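Side-chain contacts in minor fimbrium subunit Mfa5 (Porphyromonas gingivalis ATCC 33277, PDB 6TO1), which serves as an accessory subunit of the minor fimbriae, cell-surface pili that mediate biofilm formation and adhesion to host cells and to other oral bacteria: residues A144-A149 with L201-G206; I150-R155 with A391-A396; R155-M160 with K189-L194; E168-A173 with D398-T403; Q349-K352 with T357-T360. All blocks are in the same frame, centred on the assembly; numbering follows the deposited sequence.

All five contacts lie in the von Willebrand factor A fold of Mfa5, built round a six-stranded mixed sheet. Helix 143-160 carries interactions 1, 2 and 3 in turn along its length, the centres of 1 and 2 being about 15 Å apart and those of 2 and 3 about 12 Å. Interactions 2 and 3 share Arg155. Lys159 of interaction 3 reaches carbonyls in interaction 2 and Asp398 in interaction 4, the centres of 3 and 4 being about 11 Å apart. Interaction 5, nested in sequence inside the loops closed by 2 and 4, joins a helix to the same sheet. The series runs from the metal-site end, at interaction 1, to the connection with the following domain, at interaction 4.

Interaction 1: residues A144-A149 with L201-G206; sequences ARLKSA and LTPIWG. With PO4 (phosphate ion), chain C.
Leu146 reaches from helix 143-160 to the loop 201-206 with both methyl branches, one to Leu201 and one to Pro203. CD1 turns to Leu201, standing 4.0 Å from Leu201 CD1, and the two leucine side chains run at a slant to each other. CD2 goes to Pro203 instead, where it lies 3.7 Å from Pro203 CD and almost as near CG, so the methyl meets the CD-CG part of the ring. Leu146 CD2 also touches the main chain, 4.0 Å from Thr202 CA. The fork is aimed by the first torsion of Leu146, with CG anti to the backbone N (chi1 -171°), which carries both methyls out from the helix to the loop. Leu201 also touches Ile132 of strand 126-133 and Ile150 of the helix. Further along the loop a backbone N-H is used: Gly206 N gives a nearly straight hydrogen bond of 2.8 Å to O1 of a phosphate, probably from the crystallisation liquor, which Ser137 N and Thr207 OG1 also hold. Ser135, Ser137 and Thr207 bind the magnesium ion, and the apolar contact lies on the loop leading to Thr207, in an arrangement consistent with the metal-ion-dependent adhesion site (MIDAS) of a von Willebrand factor A domain.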
# COMPACT_ATOMS: atom_id res chain seq x y z
N ALA A 144 15.75 -2.94 -42.56
CA ALA A 144 15.14 -3.77 -41.53
C ALA A 144 15.40 -3.23 -40.13
O ALA A 144 14.60 -3.47 -39.23
CB ALA A 144 15.64 -5.21 -41.64
N ARG A 145 16.49 -2.47 -39.95
CA ARG A 145 16.76 -1.87 -38.65
C ARG A 145 15.70 -0.85 -38.27
O ARG A 145 15.05 -0.97 -37.23
CB ARG A 145 18.15 -1.21 -38.66
CG ARG A 145 19.30 -2.20 -38.80
CD ARG A 145 20.65 -1.49 -38.75
NE ARG A 145 21.77 -2.37 -39.10
CZ ARG A 145 23.02 -1.97 -39.24
NH1 ARG A 145 23.35 -0.70 -39.03
NH2 ARG A 145 23.97 -2.83 -39.57
N LEU A 146 15.49 0.17 -39.12
CA LEU A 146 14.49 1.18 -38.80
C LEU A 146 13.09 0.56 -38.75
O LEU A 146 12.28 0.92 -37.89
CB LEU A 146 14.55 2.33 -39.81
CG LEU A 146 13.67 3.53 -39.42
CD1 LEU A 146 14.01 4.05 -38.01
CD2 LEU A 146 13.76 4.66 -40.43
N LYS A 147 12.81 -0.39 -39.64
CA LYS A 147 11.50 -1.04 -39.60
C LYS A 147 11.28 -1.71 -38.25
O LYS A 147 10.18 -1.62 -37.68
CB LYS A 147 11.35 -2.04 -40.76
CG LYS A 147 10.88 -1.35 -42.06
CD LYS A 147 11.37 -2.06 -43.33
CE LYS A 147 10.88 -3.50 -43.43
NZ LYS A 147 11.01 -4.05 -44.82
N SER A 148 12.33 -2.33 -37.69
CA SER A 148 12.21 -3.00 -36.39
C SER A 148 12.11 -1.99 -35.26
O SER A 148 11.37 -2.21 -34.29
CB SER A 148 13.42 -3.92 -36.16
OG SER A 148 13.33 -4.55 -34.90
N ALA A 149 12.84 -0.87 -35.35
CA ALA A 149 12.69 0.17 -34.35
C ALA A 149 11.26 0.72 -34.34
O ALA A 149 10.70 1.00 -33.27
CB ALA A 149 13.69 1.30 -34.62
N LEU A 201 9.10 7.95 -38.69
CA LEU A 201 10.56 7.98 -38.72
C LEU A 201 11.06 7.67 -40.13
O LEU A 201 10.50 6.81 -40.82
CB LEU A 201 11.13 6.95 -37.74
CG LEU A 201 10.86 7.13 -36.26
CD1 LEU A 201 11.46 5.91 -35.52
CD2 LEU A 201 11.42 8.42 -35.70
N THR A 202 12.14 8.33 -40.53
CA THR A 202 12.66 8.18 -41.86
C THR A 202 14.18 8.35 -41.83
O THR A 202 14.67 9.19 -41.07
CB THR A 202 12.01 9.22 -42.78
OG1 THR A 202 12.27 8.91 -44.15
CG2 THR A 202 12.54 10.59 -42.46
N PRO A 203 14.92 7.59 -42.62
CA PRO A 203 16.40 7.63 -42.49
C PRO A 203 17.00 8.91 -43.05
O PRO A 203 16.74 9.29 -44.20
CB PRO A 203 16.87 6.41 -43.29
CG PRO A 203 15.65 5.59 -43.56
CD PRO A 203 14.47 6.51 -43.52
N ILE A 204 17.84 9.56 -42.24
CA ILE A 204 18.51 10.80 -42.59
C ILE A 204 19.97 10.66 -42.20
O ILE A 204 20.27 10.06 -41.17
CB ILE A 204 17.86 12.02 -41.89
CG1 ILE A 204 16.41 12.19 -42.36
CG2 ILE A 204 18.66 13.27 -42.14
CD1 ILE A 204 15.64 13.28 -41.64
N TRP A 205 20.88 11.21 -43.00
CA TRP A 205 22.30 11.05 -42.72
C TRP A 205 22.66 11.56 -41.33
O TRP A 205 22.12 12.56 -40.85
CB TRP A 205 23.18 11.78 -43.78
CG TRP A 205 22.99 13.29 -43.86
CD1 TRP A 205 22.11 13.99 -44.67
CD2 TRP A 205 23.70 14.29 -43.09
NE1 TRP A 205 22.22 15.34 -44.42
CE2 TRP A 205 23.20 15.55 -43.48
CE3 TRP A 205 24.71 14.23 -42.13
CZ2 TRP A 205 23.65 16.73 -42.92
CZ3 TRP A 205 25.15 15.41 -41.57
CH2 TRP A 205 24.63 16.64 -41.97
N GLY A 206 23.63 10.90 -40.70
CA GLY A 206 24.21 11.41 -39.47
C GLY A 206 23.67 10.70 -38.25
O GLY A 206 22.47 10.44 -38.18
P PO4 C . 24.96 7.48 -40.53
O1 PO4 C . 24.15 8.31 -41.54
O2 PO4 C . 25.64 8.41 -39.54
O3 PO4 C . 26.03 6.75 -41.32
O4 PO4 C . 24.11 6.45 -39.88

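Interaction 2: residues I150-R155 with A391-A396; sequences IASGQR and ANLAAA
The carbonyl O of Ala394 is approached by two cationic side chains: Arg155 NH2 from across the contact at 2.7 Å, and Lys159 NZ, one turn further along the helix of Arg155. The arginine bond is short but bent, with an N-H...O angle of 128°, and counts as weak. Both cations come to the C-terminal end of helix 390-395, where carbonyls run out of helical partners, and Lys159 also takes Ala396 O. This is a helix pair of the von Willebrand factor A fold: the local axes of 150-155 and 391-395 run at 24° and come within 10.3 Å, in the same sense. Arg155 spans that gap with CG anti to the backbone N (chi1 -176°) and its chain stretched out as far as NE. Its guanidinium then turns one face toward Ala394, whose CB stands 4.0 Å above the plane, near the rim. Two positive groups thus sit close together round these carbonyls, and Lys159 is also salt-bridged to Asp398. Deeper between the helices the contact becomes apolar. Leu393, which also leans on Phe156 and Tyr363, pushes its CD2 against Ser152 CB at 3.8 Å. The serine hydroxyl is occupied by Ser148 O and Tyr363 OH, so Ser152 turns mostly carbon to the leucine. On another side of helix 143-160, within segment 150-155, Gln154 NE2 bonds Ile150 O at 3.1 Å, approaching from the opposite face of the carbonyl to Gln154 N.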
# COMPACT_ATOMS: atom_id res chain seq x y z
N ILE A 150 10.66 0.88 -35.52
CA ILE A 150 9.30 1.42 -35.62
C ILE A 150 8.29 0.44 -35.03
O ILE A 150 7.38 0.83 -34.29
CB ILE A 150 8.99 1.76 -37.08
CG1 ILE A 150 9.73 3.02 -37.51
CG2 ILE A 150 7.49 1.91 -37.31
CD1 ILE A 150 9.71 3.27 -39.01
N ALA A 151 8.43 -0.84 -35.38
CA ALA A 151 7.51 -1.84 -34.87
C ALA A 151 7.67 -2.02 -33.36
O ALA A 151 6.68 -2.05 -32.62
CB ALA A 151 7.73 -3.17 -35.59
N SER A 152 8.93 -2.13 -32.89
CA SER A 152 9.15 -2.38 -31.47
C SER A 152 8.86 -1.15 -30.64
O SER A 152 8.38 -1.27 -29.51
CB SER A 152 10.60 -2.87 -31.23
OG SER A 152 11.57 -1.93 -31.66
N GLY A 153 9.13 0.05 -31.18
CA GLY A 153 8.84 1.25 -30.42
C GLY A 153 7.35 1.40 -30.15
O GLY A 153 6.94 1.78 -29.06
N GLN A 154 6.53 1.07 -31.14
CA GLN A 154 5.09 1.11 -30.91
C GLN A 154 4.68 0.08 -29.87
O GLN A 154 3.85 0.37 -29.00
CB GLN A 154 4.36 0.89 -32.22
CG GLN A 154 4.53 2.03 -33.17
CD GLN A 154 3.84 1.75 -34.47
OE1 GLN A 154 2.67 2.11 -34.64
NE2 GLN A 154 4.54 1.10 -35.39
N ARG A 155 5.24 -1.11 -29.95
CA ARG A 155 4.93 -2.14 -28.96
C ARG A 155 5.30 -1.68 -27.56
O ARG A 155 4.55 -1.94 -26.61
CB ARG A 155 5.64 -3.44 -29.33
CG ARG A 155 5.25 -4.57 -28.38
CD ARG A 155 6.12 -5.82 -28.57
NE ARG A 155 6.06 -6.69 -27.40
CZ ARG A 155 5.32 -7.79 -27.31
NH1 ARG A 155 4.57 -8.17 -28.34
NH2 ARG A 155 5.33 -8.52 -26.20
N ALA A 391 12.98 -12.16 -29.66
CA ALA A 391 12.67 -12.61 -28.31
C ALA A 391 12.98 -11.53 -27.28
O ALA A 391 12.24 -11.38 -26.29
CB ALA A 391 13.43 -13.89 -27.99
N ASN A 392 14.07 -10.78 -27.45
CA ASN A 392 14.37 -9.73 -26.48
C ASN A 392 13.34 -8.61 -26.59
O ASN A 392 12.88 -8.09 -25.56
CB ASN A 392 15.78 -9.20 -26.70
CG ASN A 392 16.85 -10.19 -26.29
OD1 ASN A 392 16.61 -11.10 -25.49
ND2 ASN A 392 18.03 -10.03 -26.83
N LEU A 393 12.97 -8.24 -27.81
CA LEU A 393 12.01 -7.16 -28.01
C LEU A 393 10.66 -7.52 -27.41
O LEU A 393 10.00 -6.67 -26.79
CB LEU A 393 11.86 -6.86 -29.50
CG LEU A 393 13.08 -6.33 -30.24
CD1 LEU A 393 12.90 -6.29 -31.74
CD2 LEU A 393 13.43 -4.92 -29.70
N ALA A 394 10.23 -8.77 -27.57
CA ALA A 394 8.91 -9.15 -27.09
C ALA A 394 8.83 -9.09 -25.57
O ALA A 394 7.77 -8.77 -25.01
CB ALA A 394 8.55 -10.55 -27.59
N ALA A 395 9.93 -9.38 -24.88
CA ALA A 395 9.93 -9.45 -23.44
C ALA A 395 10.16 -8.11 -22.75
O ALA A 395 9.97 -8.02 -21.53
CB ALA A 395 11.01 -10.44 -22.97
N ALA A 396 10.54 -7.07 -23.48
CA ALA A 396 11.06 -5.88 -22.82
C ALA A 396 9.97 -4.97 -22.26
O ALA A 396 8.90 -4.80 -22.85
CB ALA A 396 11.92 -5.07 -23.81

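Interaction 3: residues R155-M160 with K189-L194; sequences RFVKKM and KDTAFL
The last turns of helix 143-160 lie beside the first turn of helix 191-199, and the nearest CA atoms, Val157 CA and Thr191 CA, are 6.5 Å apart. Two helices of the von Willebrand factor A domain thus pack against each other beside strand 170-177. One methyl carries the contact. Val157 CG1 stands anti to the backbone N (chi1 166°) and points between Thr191 and Leu194, residues about one helical turn apart. Nearest to Val157 CG1 is Leu194 CD1 at 3.9 Å, with Leu194 CB slightly further off. Roughly at a right angle to that, Val157 CG1 meets Thr191 CG2 at 4.1 Å and touches CB at a similar distance, so the threonine enters the contact through its carbon branch. The valine crosses both partners aslant. Cys195 and Ile198 extend the same seam down helix 191-199, while Leu194 also touches Ile172 and Leu174 of strand 170-177. The polar chemistry stays within segment 189-194: Asp190 occupies the N-cap, and its OD1 accepts from Phe193 N at 3.1 Å. That bond is nearly straight at the hydrogen, yet it meets the carboxylate from well above its plane. The capping bond secures the start of the helix, whereas between the two segments the join is apolar and depends on shape rather than on directed bonds.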
# COMPACT_ATOMS: atom_id res chain seq x y z
N ARG A 155 5.24 -1.11 -29.95
CA ARG A 155 4.93 -2.14 -28.96
C ARG A 155 5.30 -1.68 -27.56
O ARG A 155 4.55 -1.94 -26.61
CB ARG A 155 5.64 -3.44 -29.33
CG ARG A 155 5.25 -4.57 -28.38
CD ARG A 155 6.12 -5.82 -28.57
NE ARG A 155 6.06 -6.69 -27.40
CZ ARG A 155 5.32 -7.79 -27.31
NH1 ARG A 155 4.57 -8.17 -28.34
NH2 ARG A 155 5.33 -8.52 -26.20
N PHE A 156 6.45 -1.01 -27.41
CA PHE A 156 6.87 -0.52 -26.10
C PHE A 156 5.89 0.53 -25.58
O PHE A 156 5.52 0.53 -24.40
CB PHE A 156 8.28 0.09 -26.17
CG PHE A 156 9.36 -0.87 -26.60
CD1 PHE A 156 9.21 -2.24 -26.42
CD2 PHE A 156 10.52 -0.39 -27.17
CE1 PHE A 156 10.22 -3.10 -26.82
CE2 PHE A 156 11.53 -1.26 -27.57
CZ PHE A 156 11.38 -2.62 -27.41
N VAL A 157 5.50 1.48 -26.44
CA VAL A 157 4.54 2.50 -26.02
C VAL A 157 3.27 1.85 -25.49
O VAL A 157 2.78 2.18 -24.41
CB VAL A 157 4.23 3.46 -27.19
CG1 VAL A 157 3.01 4.29 -26.89
CG2 VAL A 157 5.46 4.35 -27.46
N LYS A 158 2.72 0.91 -26.25
CA LYS A 158 1.47 0.28 -25.85
C LYS A 158 1.61 -0.57 -24.60
O LYS A 158 0.67 -0.65 -23.81
CB LYS A 158 0.95 -0.57 -27.01
CG LYS A 158 0.60 0.25 -28.23
CD LYS A 158 0.23 -0.65 -29.39
CE LYS A 158 -0.04 0.13 -30.66
NZ LYS A 158 -0.12 -0.78 -31.85
N LYS A 159 2.76 -1.20 -24.41
CA LYS A 159 3.00 -1.98 -23.20
C LYS A 159 3.11 -1.10 -21.97
O LYS A 159 2.62 -1.46 -20.89
CB LYS A 159 4.28 -2.81 -23.41
CG LYS A 159 4.48 -3.91 -22.42
CD LYS A 159 5.78 -4.62 -22.70
CE LYS A 159 5.61 -5.76 -23.69
NZ LYS A 159 6.90 -6.49 -23.85
N MET A 160 3.73 0.07 -22.09
CA MET A 160 3.88 0.94 -20.93
C MET A 160 2.66 1.81 -20.70
O MET A 160 2.47 2.28 -19.58
CB MET A 160 5.16 1.77 -21.12
CG MET A 160 6.43 0.89 -21.02
SD MET A 160 7.94 2.03 -21.06
CE MET A 160 8.14 2.51 -22.37
N LYS A 189 0.44 10.69 -22.35
CA LYS A 189 -0.15 9.35 -22.28
C LYS A 189 -0.90 9.00 -23.56
O LYS A 189 -1.53 7.94 -23.64
CB LYS A 189 -1.08 9.22 -21.07
CG LYS A 189 -0.44 9.41 -19.71
CD LYS A 189 -1.49 9.53 -18.60
CE LYS A 189 -0.92 10.07 -17.32
NZ LYS A 189 -0.13 9.06 -16.55
N ASP A 190 -0.81 9.85 -24.58
CA ASP A 190 -1.53 9.69 -25.84
C ASP A 190 -0.81 8.70 -26.75
O ASP A 190 0.01 9.07 -27.60
CB ASP A 190 -1.69 11.06 -26.50
CG ASP A 190 -2.57 11.03 -27.74
OD1 ASP A 190 -2.82 9.94 -28.29
OD2 ASP A 190 -2.97 12.12 -28.19
N THR A 191 -1.17 7.42 -26.61
CA THR A 191 -0.50 6.35 -27.34
C THR A 191 -0.66 6.50 -28.84
O THR A 191 0.28 6.23 -29.60
CB THR A 191 -1.02 4.98 -26.89
OG1 THR A 191 -2.43 4.89 -27.15
CG2 THR A 191 -0.77 4.78 -25.42
N ALA A 192 -1.82 6.97 -29.31
CA ALA A 192 -2.00 7.10 -30.76
C ALA A 192 -1.09 8.19 -31.34
O ALA A 192 -0.57 8.04 -32.45
CB ALA A 192 -3.46 7.42 -31.09
N PHE A 193 -0.94 9.30 -30.62
CA PHE A 193 -0.03 10.35 -31.04
C PHE A 193 1.41 9.83 -31.07
O PHE A 193 2.13 10.03 -32.05
CB PHE A 193 -0.16 11.54 -30.08
CG PHE A 193 0.68 12.72 -30.47
CD1 PHE A 193 0.26 13.61 -31.43
CD2 PHE A 193 1.92 12.91 -29.88
CE1 PHE A 193 1.05 14.68 -31.79
CE2 PHE A 193 2.72 13.96 -30.24
CZ PHE A 193 2.28 14.87 -31.19
N LEU A 194 1.84 9.17 -30.00
CA LEU A 194 3.21 8.67 -29.96
C LEU A 194 3.47 7.68 -31.08
O LEU A 194 4.50 7.75 -31.76
CB LEU A 194 3.46 8.02 -28.59
CG LEU A 194 3.58 8.95 -27.37
CD1 LEU A 194 3.46 8.09 -26.10
CD2 LEU A 194 4.87 9.74 -27.40

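Interaction 4: residues E168-A173 with D398-T403; sequences EGVRIA and DNIAQT
Val170 sends its side chain from the start of strand 170-177 toward the segment 398-403, and its two methyls part company at CB. CB itself serves as the branch point. CG1, anti to the backbone N (chi1 178°), goes back toward helix 143-160 and packs on Met160 O, at the end of that helix. CG2, anti to the carbonyl carbon, is the branch that crosses the contact. The closest meeting of Val170 CG2 is with Ala401 CB at 3.8 Å, methyl against methyl, and a second, looser one is with Ile400 CG2 at 4.2 Å. The CB of Ile400 is directed at the strand while its CD1 turns elsewhere. Ile400 CG2 remains near the valine and also packs on Met160 CG at 3.7 Å, so Ile400 bridges Val170 and the Met160 side chain. Val126 of the adjoining parallel strand touches both Val170 and Ala401, and Leu161 adds to the cover of the valine. The backbone of Val170 has polar work of its own, its O accepting from Lys189 NZ. Segment 398-403 connects helix 390-395 to strand 408-417, which belongs to a separate antiparallel sheet. The contact thus joins the outgoing chain to the N-terminal end of strand 170-177, at the end of the von Willebrand factor A domain remote from its metal site.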
# COMPACT_ATOMS: atom_id res chain seq x y z
N GLU A 168 -2.38 4.96 -15.18
CA GLU A 168 -1.92 5.61 -13.97
C GLU A 168 -0.39 5.65 -13.93
O GLU A 168 0.28 4.64 -14.20
CB GLU A 168 -2.44 4.86 -12.74
CG GLU A 168 -3.47 5.63 -11.92
CD GLU A 168 -4.04 4.81 -10.77
OE1 GLU A 168 -3.31 4.58 -9.79
OE2 GLU A 168 -5.22 4.41 -10.86
N GLY A 169 0.16 6.81 -13.61
CA GLY A 169 1.53 6.93 -13.18
C GLY A 169 2.58 7.08 -14.27
O GLY A 169 3.68 7.55 -13.96
N VAL A 170 2.28 6.70 -15.51
CA VAL A 170 3.28 6.57 -16.56
C VAL A 170 3.09 7.70 -17.57
O VAL A 170 1.96 7.95 -17.98
CB VAL A 170 3.18 5.22 -17.28
CG1 VAL A 170 4.23 5.13 -18.43
CG2 VAL A 170 3.32 4.07 -16.31
N ARG A 171 4.19 8.37 -17.97
CA ARG A 171 4.18 9.23 -19.14
C ARG A 171 5.38 8.90 -20.04
O ARG A 171 6.42 8.45 -19.56
CB ARG A 171 4.23 10.74 -18.80
CG ARG A 171 3.07 11.24 -17.95
CD ARG A 171 3.17 12.75 -17.71
NE ARG A 171 4.47 13.14 -17.16
CZ ARG A 171 4.89 14.40 -17.10
NH1 ARG A 171 4.12 15.38 -17.54
NH2 ARG A 171 6.09 14.69 -16.63
N ILE A 172 5.23 9.14 -21.34
CA ILE A 172 6.27 8.87 -22.31
C ILE A 172 6.48 10.10 -23.17
O ILE A 172 5.52 10.68 -23.67
CB ILE A 172 5.94 7.66 -23.21
CG1 ILE A 172 5.76 6.37 -22.41
CG2 ILE A 172 7.08 7.42 -24.21
CD1 ILE A 172 5.29 5.19 -23.27
N ALA A 173 7.74 10.51 -23.33
CA ALA A 173 8.16 11.51 -24.29
C ALA A 173 9.00 10.83 -25.38
O ALA A 173 9.48 9.70 -25.21
CB ALA A 173 8.97 12.62 -23.62
N ASP A 398 8.06 -4.91 -19.49
CA ASP A 398 6.78 -5.51 -19.13
C ASP A 398 6.09 -4.75 -18.00
O ASP A 398 4.86 -4.57 -18.02
CB ASP A 398 6.98 -6.97 -18.73
CG ASP A 398 6.84 -7.93 -19.89
OD1 ASP A 398 6.36 -7.52 -20.97
OD2 ASP A 398 7.20 -9.12 -19.72
N ASN A 399 6.84 -4.33 -16.98
CA ASN A 399 6.27 -3.62 -15.84
C ASN A 399 7.15 -2.41 -15.53
O ASN A 399 7.95 -2.43 -14.59
CB ASN A 399 6.13 -4.53 -14.63
CG ASN A 399 5.12 -5.61 -14.85
OD1 ASN A 399 5.47 -6.74 -15.20
ND2 ASN A 399 3.84 -5.28 -14.66
N ILE A 400 7.01 -1.36 -16.34
CA ILE A 400 7.83 -0.19 -16.10
C ILE A 400 7.39 0.52 -14.83
O ILE A 400 8.19 1.19 -14.17
CB ILE A 400 7.80 0.75 -17.31
CG1 ILE A 400 8.96 1.74 -17.22
CG2 ILE A 400 6.50 1.50 -17.40
CD1 ILE A 400 10.34 1.07 -17.44
N ALA A 401 6.13 0.37 -14.45
CA ALA A 401 5.57 1.06 -13.30
C ALA A 401 5.57 0.11 -12.12
O ALA A 401 5.02 -1.00 -12.20
CB ALA A 401 4.15 1.55 -13.58
N GLN A 402 6.22 0.53 -11.04
CA GLN A 402 6.19 -0.20 -9.79
C GLN A 402 4.89 0.08 -9.04
O GLN A 402 4.31 1.16 -9.14
CB GLN A 402 7.38 0.22 -8.92
CG GLN A 402 7.43 -0.45 -7.56
CD GLN A 402 8.53 0.08 -6.66
OE1 GLN A 402 9.22 1.06 -6.97
NE2 GLN A 402 8.71 -0.59 -5.53
N THR A 403 4.46 -0.90 -8.26
CA THR A 403 3.43 -0.69 -7.26
C THR A 403 4.02 -1.05 -5.90
O THR A 403 4.83 -1.99 -5.79
CB THR A 403 2.18 -1.53 -7.53
OG1 THR A 403 2.55 -2.90 -7.57
CG2 THR A 403 1.55 -1.12 -8.85

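Interaction 5: residues Q349-K352 with T357-T360; sequences QFAK and TIHT
Ile358 is the most deeply covered residue here, and its long branch lies against both Ala351 and Lys352 of the helix. Ile358 CG1 touches Lys352 along its aliphatic length, 3.9 Å from Lys352 CG and 4.1 Å from Lys352 CE. Ile358 CD1 goes a step further and ends 3.9 Å from Ala351 CB, a plain methyl-to-methyl contact. The isoleucine reaches this position with CG1 anti to the carbonyl carbon (chi1 -42°), which leads the branch from the strand to the helix. Lys352 runs extended beyond CG and passes across Ile358 at about a right angle, so the carbon chain rather than the charge makes the contact. Its ammonium group travels on to Ala379 O, with a weaker bond to Leu377 O, and thereby meets carbonyls at and just beyond the end of helix 369-378. Those carbonyls take up the charged end, while the carbon chain lies on Ile358. Ala351 meets the isoleucine through CB, and its side chain also touches Ile230. The nearest CA atoms, Lys352 CA and Thr357 CA, stand 6.4 Å apart, just across the short turn between the two elements. Helix 340-353 and strand 357-362 form the last leg of a long crossover from strand 227-234, which holds a large insertion, to the parallel strand 357-362, with helix 209-220 touching Ala351 and the end of helix 369-378 receiving the lysine.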
# COMPACT_ATOMS: atom_id res chain seq x y z
N GLN A 349 26.41 9.69 -19.09
CA GLN A 349 26.89 9.78 -17.71
C GLN A 349 26.24 10.96 -16.99
O GLN A 349 25.93 10.86 -15.79
CB GLN A 349 28.42 9.92 -17.67
CG GLN A 349 28.98 9.79 -16.26
CD GLN A 349 28.66 8.44 -15.62
OE1 GLN A 349 28.94 7.39 -16.18
NE2 GLN A 349 28.06 8.47 -14.45
N PHE A 350 26.04 12.08 -17.69
CA PHE A 350 25.38 13.22 -17.06
C PHE A 350 23.95 12.84 -16.67
O PHE A 350 23.47 13.22 -15.60
CB PHE A 350 25.36 14.45 -17.99
CG PHE A 350 26.71 14.81 -18.55
CD1 PHE A 350 27.86 14.71 -17.77
CD2 PHE A 350 26.84 15.23 -19.86
CE1 PHE A 350 29.11 15.02 -18.28
CE2 PHE A 350 28.07 15.53 -20.37
CZ PHE A 350 29.20 15.43 -19.59
N ALA A 351 23.27 12.06 -17.53
CA ALA A 351 21.93 11.59 -17.20
C ALA A 351 21.95 10.66 -16.00
O ALA A 351 21.08 10.75 -15.11
CB ALA A 351 21.32 10.87 -18.40
N LYS A 352 22.94 9.76 -15.94
CA LYS A 352 23.05 8.86 -14.80
C LYS A 352 23.33 9.63 -13.52
O LYS A 352 22.78 9.31 -12.45
CB LYS A 352 24.15 7.82 -15.02
CG LYS A 352 23.92 6.85 -16.20
CD LYS A 352 25.22 6.15 -16.60
CE LYS A 352 25.04 5.43 -17.93
NZ LYS A 352 26.25 4.64 -18.29
N THR A 357 17.71 6.24 -15.18
CA THR A 357 18.05 4.89 -15.61
C THR A 357 18.12 4.86 -17.13
O THR A 357 17.23 5.37 -17.81
CB THR A 357 16.99 3.90 -15.11
OG1 THR A 357 16.97 3.92 -13.69
CG2 THR A 357 17.29 2.50 -15.58
N ILE A 358 19.19 4.27 -17.66
CA ILE A 358 19.41 4.26 -19.10
C ILE A 358 19.34 2.84 -19.61
O ILE A 358 20.14 1.99 -19.19
CB ILE A 358 20.77 4.87 -19.50
CG1 ILE A 358 21.03 6.12 -18.68
CG2 ILE A 358 20.79 5.11 -21.00
CD1 ILE A 358 20.04 7.20 -18.84
N HIS A 359 18.44 2.61 -20.56
CA HIS A 359 18.33 1.36 -21.30
C HIS A 359 18.79 1.57 -22.73
O HIS A 359 18.44 2.58 -23.35
CB HIS A 359 16.89 0.87 -21.34
CG HIS A 359 16.18 0.93 -20.03
ND1 HIS A 359 15.97 -0.19 -19.26
CD2 HIS A 359 15.64 1.97 -19.36
CE1 HIS A 359 15.33 0.16 -18.16
NE2 HIS A 359 15.10 1.46 -18.20
N THR A 360 19.53 0.62 -23.27
CA THR A 360 19.93 0.73 -24.67
C THR A 360 19.56 -0.56 -25.38
O THR A 360 19.65 -1.65 -24.81
CB THR A 360 21.43 1.01 -24.86
OG1 THR A 360 22.18 -0.02 -24.20
CG2 THR A 360 21.80 2.35 -24.27